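Local coordinates for protein thin, isoform D (PDB 6XG7) that probably takes part in protein-protein binding through this NHL-repeat beta-propeller and, as a RING-finger protein, is likely to transfer ubiquitin, at residues Ile108-Tyr112 with Asn113-Gln117; Val155-Lys158 with Glu159-Arg162. One frame throughout, in Å; residues are numbered along the deposited sequence.

Contact 1 of 2, residues Ile108-Tyr112 with Asn113-Gln117; sequences IADRY and NHRIQ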
# COMPACT_ATOMS: atom_id res chain seq x y z
N ILE A 108 -4.64 3.23 -9.55
CA ILE A 108 -5.65 2.75 -8.60
C ILE A 108 -5.96 1.28 -8.88
O ILE A 108 -6.25 0.91 -10.02
CB ILE A 108 -6.95 3.57 -8.68
CG1 ILE A 108 -6.81 4.92 -7.99
CG2 ILE A 108 -8.11 2.82 -8.00
CD1 ILE A 108 -6.05 5.89 -8.71
N ALA A 109 -5.92 0.47 -7.82
CA ALA A 109 -6.39 -0.91 -7.90
C ALA A 109 -7.89 -0.90 -7.57
O ALA A 109 -8.30 -0.71 -6.42
CB ALA A 109 -5.61 -1.80 -6.94
N ASP A 110 -8.69 -1.11 -8.61
CA ASP A 110 -10.15 -0.97 -8.53
C ASP A 110 -10.73 -2.34 -8.20
O ASP A 110 -11.23 -3.06 -9.06
CB ASP A 110 -10.65 -0.40 -9.85
CG ASP A 110 -12.08 0.03 -9.80
OD1 ASP A 110 -12.70 -0.03 -8.71
OD2 ASP A 110 -12.60 0.43 -10.88
N ARG A 111 -10.67 -2.68 -6.92
CA ARG A 111 -10.83 -4.04 -6.39
C ARG A 111 -12.00 -4.80 -7.02
O ARG A 111 -11.80 -5.87 -7.60
CB ARG A 111 -10.98 -3.96 -4.87
CG ARG A 111 -11.20 -5.27 -4.17
CD ARG A 111 -11.51 -5.02 -2.68
NE ARG A 111 -11.98 -6.21 -1.98
CZ ARG A 111 -12.62 -6.18 -0.81
NH1 ARG A 111 -12.87 -5.03 -0.21
NH2 ARG A 111 -13.00 -7.32 -0.23
N TYR A 112 -13.23 -4.29 -6.85
CA TYR A 112 -14.41 -5.06 -7.25
C TYR A 112 -14.74 -4.92 -8.73
O TYR A 112 -15.63 -5.63 -9.23
CB TYR A 112 -15.63 -4.69 -6.40
CG TYR A 112 -15.69 -5.28 -5.00
CD1 TYR A 112 -15.17 -6.54 -4.69
CD2 TYR A 112 -16.32 -4.57 -4.00
CE1 TYR A 112 -15.27 -7.06 -3.38
CE2 TYR A 112 -16.43 -5.06 -2.72
CZ TYR A 112 -15.90 -6.30 -2.41
OH TYR A 112 -16.05 -6.74 -1.12
N ASN A 113 -14.02 -4.07 -9.46
CA ASN A 113 -14.06 -4.10 -10.91
C ASN A 113 -12.91 -4.89 -11.51
O ASN A 113 -12.81 -4.99 -12.74
CB ASN A 113 -14.08 -2.68 -11.47
CG ASN A 113 -15.38 -1.97 -11.18
OD1 ASN A 113 -16.47 -2.55 -11.29
ND2 ASN A 113 -15.29 -0.70 -10.83
N HIS A 114 -12.02 -5.44 -10.68
CA HIS A 114 -10.95 -6.32 -11.14
C HIS A 114 -10.15 -5.68 -12.27
O HIS A 114 -9.87 -6.29 -13.30
CB HIS A 114 -11.49 -7.69 -11.51
CG HIS A 114 -12.26 -8.31 -10.40
ND1 HIS A 114 -11.67 -9.04 -9.39
CD2 HIS A 114 -13.58 -8.26 -10.10
CE1 HIS A 114 -12.60 -9.43 -8.53
NE2 HIS A 114 -13.77 -8.97 -8.95
N ARG A 115 -9.72 -4.44 -12.03
CA ARG A 115 -8.98 -3.69 -13.02
C ARG A 115 -8.10 -2.66 -12.32
O ARG A 115 -8.29 -2.35 -11.14
CB ARG A 115 -9.92 -2.99 -14.02
CG ARG A 115 -10.74 -1.90 -13.37
CD ARG A 115 -11.77 -1.28 -14.32
NE ARG A 115 -12.62 -0.30 -13.64
CZ ARG A 115 -13.58 0.41 -14.22
NH1 ARG A 115 -13.79 0.30 -15.53
NH2 ARG A 115 -14.32 1.24 -13.50
N ILE A 116 -7.15 -2.13 -13.08
CA ILE A 116 -6.33 -0.99 -12.69
C ILE A 116 -6.78 0.21 -13.51
O ILE A 116 -7.06 0.08 -14.71
CB ILE A 116 -4.84 -1.27 -12.98
CG1 ILE A 116 -4.36 -2.56 -12.30
CG2 ILE A 116 -3.99 -0.07 -12.56
CD1 ILE A 116 -4.60 -2.63 -10.83
N GLN A 117 -6.80 1.39 -12.88
CA GLN A 117 -7.04 2.64 -13.60
C GLN A 117 -5.86 3.59 -13.40
O GLN A 117 -5.26 3.65 -12.33
CB GLN A 117 -8.34 3.32 -13.17
CG GLN A 117 -9.57 2.50 -13.48
CD GLN A 117 -10.85 3.30 -13.32
OE1 GLN A 117 -11.04 4.33 -13.96
NE2 GLN A 117 -11.70 2.84 -12.42
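Ile108 and Gln117 form a hydrogen-bonded antiparallel pair: Ile108 N donates to Gln117 O at 2.9 Å, and Gln117 N returns the bond to Ile108 O at 3.0 Å. Ile108 O also receives a CA-H...O contact from Ile116 CA, 3.3 Å away. On the other face of the hairpin, Ala109 CB rests 4.1 Å from Ile116 CD1, the end of a side chain that also reaches Pro142. The next hydrogen-bonded pair joins Asp110 to Arg115, and beyond it the chain reverses through a short 3-10 turn. This is the tight hairpin between strands 106-110 and 115-119 of a propeller blade within an NHL repeat. Asp110 swings CG away from its own backbone N (chi1 -169°), which carries the carboxylate back toward residues past the turn. Its OD2 accepts four N-H groups. Arg115 comes side-on with its guanidinium edge, NE at 2.9 Å and NH2 at 3.2 Å from Asp110 OD2. Asn113 ND2, 2.9 Å from Asp110 OD2, approaches from above the carboxylate plane, its amide turned 88° against that plane. Gln117 NE2 joins with a bent bond from outside the plane, 3.0 Å from Asp110 OD2, its stronger partner being Glu91 O. Arg111 O lies over the centre of one His114 face while accepting from His114 N; the ring's ND1 hydrogen-bonds to Tyr141 N.

Contact 2 of 2, residues Val155-Lys158 with Glu159-Arg162; sequences VCDK and ENHR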
# COMPACT_ATOMS: atom_id res chain seq x y z
N VAL A 155 1.28 -5.12 -9.34
CA VAL A 155 -0.04 -5.31 -8.76
C VAL A 155 -0.06 -6.59 -7.94
O VAL A 155 0.33 -7.66 -8.42
CB VAL A 155 -1.12 -5.43 -9.85
CG1 VAL A 155 -2.51 -5.65 -9.21
CG2 VAL A 155 -1.12 -4.22 -10.73
N CYS A 156 -0.48 -6.45 -6.72
CA CYS A 156 -0.87 -7.66 -5.90
C CYS A 156 -2.28 -8.22 -6.24
O CYS A 156 -3.33 -7.58 -6.05
CB CYS A 156 -0.92 -7.32 -4.41
SG CYS A 156 0.67 -7.17 -3.66
N ASP A 157 -2.26 -9.33 -6.95
CA ASP A 157 -3.47 -9.92 -7.52
C ASP A 157 -3.90 -10.97 -6.50
O ASP A 157 -3.52 -12.14 -6.57
CB ASP A 157 -3.09 -10.53 -8.87
CG ASP A 157 -4.26 -11.12 -9.60
OD1 ASP A 157 -5.40 -11.03 -9.10
OD2 ASP A 157 -4.01 -11.68 -10.70
N LYS A 158 -4.69 -10.52 -5.52
CA LYS A 158 -4.75 -11.19 -4.22
C LYS A 158 -5.23 -12.63 -4.35
O LYS A 158 -4.58 -13.56 -3.85
CB LYS A 158 -5.66 -10.40 -3.28
CG LYS A 158 -5.76 -11.03 -1.91
CD LYS A 158 -6.56 -10.17 -0.95
CE LYS A 158 -8.06 -10.28 -1.16
NZ LYS A 158 -8.66 -11.53 -0.58
N GLU A 159 -6.38 -12.85 -4.97
CA GLU A 159 -6.94 -14.20 -5.01
C GLU A 159 -6.31 -15.07 -6.09
O GLU A 159 -6.62 -16.26 -6.16
CB GLU A 159 -8.46 -14.17 -5.10
CG GLU A 159 -9.11 -13.81 -3.78
CD GLU A 159 -8.65 -14.70 -2.65
OE1 GLU A 159 -8.77 -15.94 -2.79
OE2 GLU A 159 -8.12 -14.15 -1.65
N ASN A 160 -5.43 -14.52 -6.92
CA ASN A 160 -4.60 -15.34 -7.79
C ASN A 160 -3.22 -15.60 -7.20
O ASN A 160 -2.37 -16.21 -7.86
CB ASN A 160 -4.48 -14.71 -9.18
CG ASN A 160 -5.79 -14.76 -9.96
OD1 ASN A 160 -6.62 -15.64 -9.76
ND2 ASN A 160 -5.97 -13.79 -10.84
N HIS A 161 -2.97 -15.15 -5.97
CA HIS A 161 -1.75 -15.43 -5.22
C HIS A 161 -0.49 -15.09 -6.02
O HIS A 161 0.49 -15.82 -6.06
CB HIS A 161 -1.76 -16.86 -4.69
CG HIS A 161 -3.02 -17.19 -3.94
ND1 HIS A 161 -3.36 -16.58 -2.75
CD2 HIS A 161 -4.04 -18.03 -4.24
CE1 HIS A 161 -4.52 -17.05 -2.34
NE2 HIS A 161 -4.96 -17.93 -3.23
N ARG A 162 -0.52 -13.91 -6.64
CA ARG A 162 0.57 -13.54 -7.52
C ARG A 162 0.72 -12.03 -7.59
O ARG A 162 -0.18 -11.26 -7.25
CB ARG A 162 0.36 -14.10 -8.93
CG ARG A 162 -0.82 -13.48 -9.66
CD ARG A 162 -1.14 -14.24 -10.91
NE ARG A 162 -2.24 -13.65 -11.67
CZ ARG A 162 -2.69 -14.18 -12.80
NH1 ARG A 162 -2.11 -15.27 -13.29
NH2 ARG A 162 -3.68 -13.62 -13.46
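Lys158 and Glu159, neighbours in the 3-10 turn, run their side chains alongside each other in the same direction and close a salt bridge, Lys158 NZ to Glu159 OE2, at 2.9 Å. The lysine chain leaves extended and then folds at its last two torsions (chi3 and chi4 both 78°), bringing NZ round to the anti side of OE2. Glu159 bends at chi2 to meet it. One residue earlier, Asp157 turns its carboxylate across the turn toward Asn160 and Arg162. Arg162 runs alongside the aspartate, and its NE sits 2.8 Å from Asp157 OD2 in a salt bridge; NH2 adds only a weak bond to the same oxygen. Asn160 ND2 reaches Asp157 OD2 at 2.9 Å from the same face of the carboxylate plane, with the amide turned 77° against the carboxylate. Gln164 NE2 is a further donor to OD2, while OD1 accepts from Asn140 N, so both oxygens of this buried acid are satisfied. With an alanine in place of Asp157, the buried Arg162 would probably lose its carboxylate mate and Asn160 ND2 one of its acceptors. The backbone supports the same fold-back: Asp157 N donates to Arg162 O at 2.9 Å, and His161 N to Lys158 O at 3.1 Å. Opposite Asp157 the returning chain spends two residues, His161 and Arg162, on one, a classic G1 beta bulge where the turn rejoins the sheet. The turn links strands 153-157 and 162-166 of one propeller blade. Lys158 leans on Trp143 of strand 142-147 and His190 of strand 185-194, Glu159 touches His188, and Arg162 packs on Lys175 of strand 172-179.

How the contacts relate
Contacts 1 and 2 occupy equivalent hairpin turns in successive NHL repeats of the beta-propeller, with centres about 12 Å apart. Contact 1 comes first along the chain, in the four-stranded antiparallel sheet spanning strands 98-100 to 125-129; contact 2 follows in the next blade, which begins with strand 142-147. They touch directly where Ile116 CD1 packs on Val155 CG2 at 3.8 Å. The histidine of each turn also reaches the blade ahead, that of contact 2 in the conformer described, and so links its own blade to the next. The same aspartate-centred network appears in both turns, consistent with the repeating pattern of NHL sequences.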